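Local coordinates for protein putative glycosyltransferase (GalT1) (Streptococcus parasanguinis FW213, PDB 5HEA) that probably transfers sugar residues from nucleotide-sugar donors, this C-terminal part of the protein carrying a family 2 glycosyltransferase domain of the GT-A type, at residues Ser49-Cys52 with Glu53-Lys57; Asp95-Glu98 with Glu99-Glu103. One frame throughout, in Å; residues are numbered along the deposited sequence.

Contact 1. Residues Ser49-Cys52 with Glu53-Lys57; sequences SIIC and EEYAK
From S49-C52 to E53-K57 the chain makes one unbroken helical run, joined by four successive i to i+4 bonds: E53 N to S49 O, E54 N to I50 O, Y55 N to I51 O and A56 N to C52 O. The last of these measures 3.0 Å; the Y55 N to I51 O bond is slightly longer, 3.2 Å, but the straightest, at 163° on the hydrogen. On this scaffold, two pairs of side chains four residues apart meet, I51 with Y55 and I50 with E54. I51 and Y55 lie side by side and point the same way. Because I51 holds CG2 anti to its own backbone N (chi1 of -70° for CG1), this methyl comes to 4.0 Å from Y55 CD1 and equally near Y55 CE1, while I51 O sits in the ring plane at its edge, 3.4 Å from Y55 CD1.

The helix, 48-58, is the crossover of a right-handed beta-alpha-beta unit between parallel strands 35-41 and 62-66, the repeating element of the nucleotide-binding half of a GT-A fold. C52 faces inward on L39 and I64, and I51 packs on L20 of helix 20-28, to which Y55 OH is also tied by a hydrogen bond to D25.

The two glutamates behave differently. E54 runs extended beyond CG and crosses I50 at a slant, its CG 3.2 Å from I50 O and its OE2 4.0 Å from the I50 CG2 methyl. E53 instead bends at chi2 (-67°), its CG passing 3.4 Å from S49 O, and its OE2 is hydrogen-bonded to H66 NE2. On this side a second subunit packs against the helix, R272 of that subunit meeting S49 and I50, and its Y279 meeting E53.

Contact 2. Residues Asp95-Glu98 with Glu99-Glu103; sequences DFVE and EFYLE
E98 shows how a side chain can be laid along an aromatic ring two residues on. Its CB stands over one face of F100, 3.8 Å from the ring centroid, in a CH-pi contact displaced toward the rim. Next comes CG, 3.7 Å from F100 CZ. The chain then bends (chi2 -75°), carrying CD past the CZ end of the ring, and the carboxylate comes to lie almost parallel to the ring, the planes 8° apart, with OE1 3.7 Å from F100 CE2. At the tip the two oxygens part: OE2 is hydrogen-bonded to Y214 OH, while OE1 accepts from a water that in turn takes the N-H of E99, 2.8 Å from E99 N.

The backbone here makes a type I beta turn from E98 to Y101, linking the short strand 96-97 to helix 101-110, with F100 at the N-cap position. D95, the residue before the strand, follows directly on an Asp-Ser-Asp sequence that probably represents the DXD motif of GT-A enzymes. E98 O receives Y101 N at 3.3 Å, the donor standing well above the carbonyl plane (69° out of it), and also accepts from Q30 NE2.

V97 lies across Y101. Its CG1 methyl sits over the centre of the tyrosine ring, 3.9 Å from the centroid, and V97 CB comes to 3.8 Å from Y101 CG.

How the contacts relate
Both contacts belong to the same GT-A-type glycosyltransferase domain and come in series along the chain, 49-57 before 95-103. Their centres lie about 21 Å apart and their nearest atoms about 11 Å, without touching. Helix 20-28 connects them: its residues pack on I51 and Y55 of contact 1, and on F96 and V97 of contact 2. Contact 1 lies on the crossover helix of the parallel part of the sheet. Contact 2 lies where that part gives way to the strands paired with 204-217, nearer the chain centre. Of the two, contact 1 is the one that borders another subunit, while contact 2 leads from strand to helix within a single chain.

Contact 1. Residues Ser49-Cys52 with Glu53-Lys57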
loop_
_atom_site.group_PDB
_atom_site.type_symbol
_atom_site.label_atom_id
_atom_site.label_comp_id
_atom_site.label_asym_id
_atom_site.label_seq_id
_atom_site.Cartn_x
_atom_site.Cartn_y
_atom_site.Cartn_z
ATOM N N SER A 49 -27.571 -2.012 -11.531
ATOM C CA SER A 49 -27.653 -0.589 -11.870
ATOM C C SER A 49 -28.638 -0.339 -13.010
ATOM O O SER A 49 -29.383 0.636 -12.998
ATOM C CB SER A 49 -26.276 -0.052 -12.267
ATOM O OG SER A 49 -25.866 -0.611 -13.504
ATOM N N ILE A 50 -28.640 -1.234 -13.992
ATOM C CA ILE A 50 -29.508 -1.107 -15.157
ATOM C C ILE A 50 -30.951 -1.425 -14.770
ATOM O O ILE A 50 -31.891 -0.788 -15.247
ATOM C CB ILE A 50 -29.008 -2.014 -16.324
ATOM C CG1 ILE A 50 -28.119 -1.220 -17.290
ATOM C CG2 ILE A 50 -30.159 -2.604 -17.117
ATOM C CD1 ILE A 50 -27.026 -0.427 -16.644
ATOM N N ILE A 51 -31.128 -2.397 -13.880
ATOM C CA ILE A 51 -32.457 -2.679 -13.338
ATOM C C ILE A 51 -32.997 -1.460 -12.575
ATOM O O ILE A 51 -34.161 -1.112 -12.717
ATOM C CB ILE A 51 -32.449 -3.950 -12.458
ATOM C CG1 ILE A 51 -32.240 -5.183 -13.352
ATOM C CG2 ILE A 51 -33.748 -4.062 -11.630
ATOM C CD1 ILE A 51 -31.747 -6.417 -12.620
ATOM N N CYS A 52 -32.145 -0.795 -11.795
ATOM C CA CYS A 52 -32.558 0.417 -11.085
ATOM C C CYS A 52 -33.051 1.498 -12.053
ATOM O O CYS A 52 -34.095 2.121 -11.828
ATOM C CB CYS A 52 -31.409 0.972 -10.243
ATOM S SG CYS A 52 -31.012 -0.030 -8.762
ATOM N N GLU A 53 -32.285 1.720 -13.119
ATOM C CA GLU A 53 -32.624 2.735 -14.121
ATOM C C GLU A 53 -33.954 2.451 -14.803
ATOM O O GLU A 53 -34.757 3.358 -15.010
ATOM C CB GLU A 53 -31.514 2.857 -15.171
ATOM C CG GLU A 53 -30.250 3.529 -14.660
ATOM C CD GLU A 53 -30.461 5.002 -14.338
ATOM O OE1 GLU A 53 -31.441 5.590 -14.839
ATOM O OE2 GLU A 53 -29.650 5.576 -13.577
ATOM N N GLU A 54 -34.183 1.188 -15.145
ATOM C CA GLU A 54 -35.418 0.795 -15.814
ATOM C C GLU A 54 -36.638 1.039 -14.936
ATOM O O GLU A 54 -37.659 1.503 -15.428
ATOM C CB GLU A 54 -35.362 -0.665 -16.254
ATOM C CG GLU A 54 -34.340 -0.933 -17.347
ATOM C CD GLU A 54 -34.257 -2.408 -17.718
ATOM O OE1 GLU A 54 -34.639 -3.260 -16.882
ATOM O OE2 GLU A 54 -33.814 -2.713 -18.848
ATOM N N TYR A 55 -36.543 0.731 -13.641
ATOM C CA TYR A 55 -37.667 0.990 -12.730
ATOM C C TYR A 55 -37.900 2.496 -12.516
ATOM O O TYR A 55 -39.041 2.945 -12.421
ATOM C CB TYR A 55 -37.491 0.261 -11.385
ATOM C CG TYR A 55 -38.007 -1.159 -11.395
ATOM C CD1 TYR A 55 -37.247 -2.188 -11.941
ATOM C CD2 TYR A 55 -39.259 -1.471 -10.879
ATOM C CE1 TYR A 55 -37.719 -3.495 -11.967
ATOM C CE2 TYR A 55 -39.743 -2.776 -10.904
ATOM C CZ TYR A 55 -38.966 -3.785 -11.447
ATOM O OH TYR A 55 -39.426 -5.086 -11.479
ATOM N N ALA A 56 -36.820 3.269 -12.438
ATOM C CA ALA A 56 -36.921 4.722 -12.291
ATOM C C ALA A 56 -37.703 5.354 -13.448
ATOM O O ALA A 56 -38.381 6.366 -13.272
ATOM C CB ALA A 56 -35.529 5.347 -12.202
ATOM N N LYS A 57 -37.599 4.756 -14.631
ATOM C CA LYS A 57 -38.269 5.297 -15.809
ATOM C C LYS A 57 -39.785 5.114 -15.776
ATOM O O LYS A 57 -40.505 5.855 -16.433
ATOM C CB LYS A 57 -37.690 4.688 -17.089
ATOM C CG LYS A 57 -36.255 5.095 -17.364
ATOM C CD LYS A 57 -35.663 4.344 -18.548
ATOM C CE LYS A 57 -34.215 4.780 -18.780
ATOM N NZ LYS A 57 -33.563 4.051 -19.903
#

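Contact 2. Residues Asp95-Glu98 with Glu99-Glu103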
loop_
_atom_site.group_PDB
_atom_site.type_symbol
_atom_site.label_atom_id
_atom_site.label_comp_id
_atom_site.label_asym_id
_atom_site.label_seq_id
_atom_site.Cartn_x
_atom_site.Cartn_y
_atom_site.Cartn_z
ATOM N N ASP A 95 -34.982 -8.790 -0.229
ATOM C CA ASP A 95 -36.221 -9.151 0.459
ATOM C C ASP A 95 -37.461 -8.623 -0.251
ATOM O O ASP A 95 -37.350 -7.979 -1.290
ATOM C CB ASP A 95 -36.174 -8.612 1.894
ATOM C CG ASP A 95 -34.996 -9.165 2.684
ATOM O OD1 ASP A 95 -34.587 -10.319 2.406
ATOM O OD2 ASP A 95 -34.482 -8.455 3.588
ATOM N N PHE A 96 -38.643 -8.912 0.302
ATOM C CA PHE A 96 -39.894 -8.394 -0.251
ATOM C C PHE A 96 -40.977 -8.327 0.819
ATOM O O PHE A 96 -40.823 -8.885 1.906
ATOM C CB PHE A 96 -40.360 -9.205 -1.472
ATOM C CG PHE A 96 -40.532 -10.674 -1.197
ATOM C CD1 PHE A 96 -39.430 -11.518 -1.160
ATOM C CD2 PHE A 96 -41.796 -11.210 -0.979
ATOM C CE1 PHE A 96 -39.579 -12.865 -0.907
ATOM C CE2 PHE A 96 -41.964 -12.572 -0.731
ATOM C CZ PHE A 96 -40.856 -13.403 -0.695
ATOM N N VAL A 97 -42.061 -7.621 0.519
ATOM C CA VAL A 97 -43.074 -7.334 1.528
ATOM C C VAL A 97 -44.504 -7.528 1.022
ATOM O O VAL A 97 -44.756 -7.552 -0.189
ATOM C CB VAL A 97 -42.933 -5.878 2.057
ATOM C CG1 VAL A 97 -41.578 -5.667 2.718
ATOM C CG2 VAL A 97 -43.102 -4.888 0.916
ATOM N N GLU A 98 -45.438 -7.646 1.967
ATOM C CA GLU A 98 -46.866 -7.670 1.666
ATOM C C GLU A 98 -47.284 -6.311 1.136
ATOM O O GLU A 98 -46.601 -5.325 1.376
ATOM C CB GLU A 98 -47.675 -7.965 2.933
ATOM C CG GLU A 98 -47.506 -9.362 3.477
ATOM C CD GLU A 98 -48.255 -10.389 2.659
ATOM O OE1 GLU A 98 -49.069 -9.988 1.801
ATOM O OE2 GLU A 98 -48.026 -11.598 2.874
ATOM N N GLU A 99 -48.416 -6.251 0.438
ATOM C CA GLU A 99 -48.884 -4.991 -0.138
ATOM C C GLU A 99 -49.376 -3.996 0.914
ATOM O O GLU A 99 -49.458 -2.792 0.639
ATOM C CB GLU A 99 -49.986 -5.241 -1.171
ATOM C CG GLU A 99 -51.334 -5.545 -0.551
ATOM C CD GLU A 99 -52.413 -5.781 -1.590
ATOM O OE1 GLU A 99 -52.062 -6.178 -2.723
ATOM O OE2 GLU A 99 -53.605 -5.564 -1.271
ATOM N N PHE A 100 -49.703 -4.498 2.106
ATOM C CA PHE A 100 -50.192 -3.655 3.206
ATOM C C PHE A 100 -49.113 -3.337 4.248
ATOM O O PHE A 100 -49.399 -2.790 5.316
ATOM C CB PHE A 100 -51.391 -4.321 3.890
ATOM C CG PHE A 100 -51.150 -5.748 4.280
ATOM C CD1 PHE A 100 -50.376 -6.063 5.388
ATOM C CD2 PHE A 100 -51.707 -6.783 3.542
ATOM C CE1 PHE A 100 -50.156 -7.382 5.752
ATOM C CE2 PHE A 100 -51.485 -8.109 3.903
ATOM C CZ PHE A 100 -50.709 -8.403 5.009
ATOM N N TYR A 101 -47.875 -3.688 3.932
ATOM C CA TYR A 101 -46.739 -3.509 4.844
ATOM C C TYR A 101 -46.594 -2.091 5.391
ATOM O O TYR A 101 -46.608 -1.868 6.608
ATOM C CB TYR A 101 -45.454 -3.908 4.109
ATOM C CG TYR A 101 -44.162 -3.624 4.848
ATOM C CD1 TYR A 101 -43.775 -4.407 5.926
ATOM C CD2 TYR A 101 -43.304 -2.616 4.423
ATOM C CE1 TYR A 101 -42.581 -4.178 6.589
ATOM C CE2 TYR A 101 -42.102 -2.372 5.081
ATOM C CZ TYR A 101 -41.753 -3.164 6.161
ATOM O OH TYR A 101 -40.581 -2.952 6.826
ATOM N N LEU A 102 -46.456 -1.134 4.485
ATOM C CA LEU A 102 -46.227 0.257 4.851
ATOM C C LEU A 102 -47.426 0.853 5.592
ATOM O O LEU A 102 -47.276 1.540 6.615
ATOM C CB LEU A 102 -45.958 1.065 3.584
ATOM C CG LEU A 102 -44.850 2.114 3.584
ATOM C CD1 LEU A 102 -43.629 1.633 4.367
ATOM C CD2 LEU A 102 -44.481 2.432 2.140
ATOM N N GLU A 103 -48.611 0.608 5.049
ATOM C CA GLU A 103 -49.856 1.084 5.645
ATOM C C GLU A 103 -50.002 0.651 7.112
ATOM O O GLU A 103 -50.328 1.463 7.978
ATOM C CB GLU A 103 -51.054 0.597 4.815
ATOM C CG GLU A 103 -52.398 1.128 5.294
ATOM C CD GLU A 103 -53.576 0.529 4.536
ATOM O OE1 GLU A 103 -53.363 -0.343 3.661
ATOM O OE2 GLU A 103 -54.722 0.934 4.823
HETATM O O HOH W 1 -49.642 -8.696 -0.276
#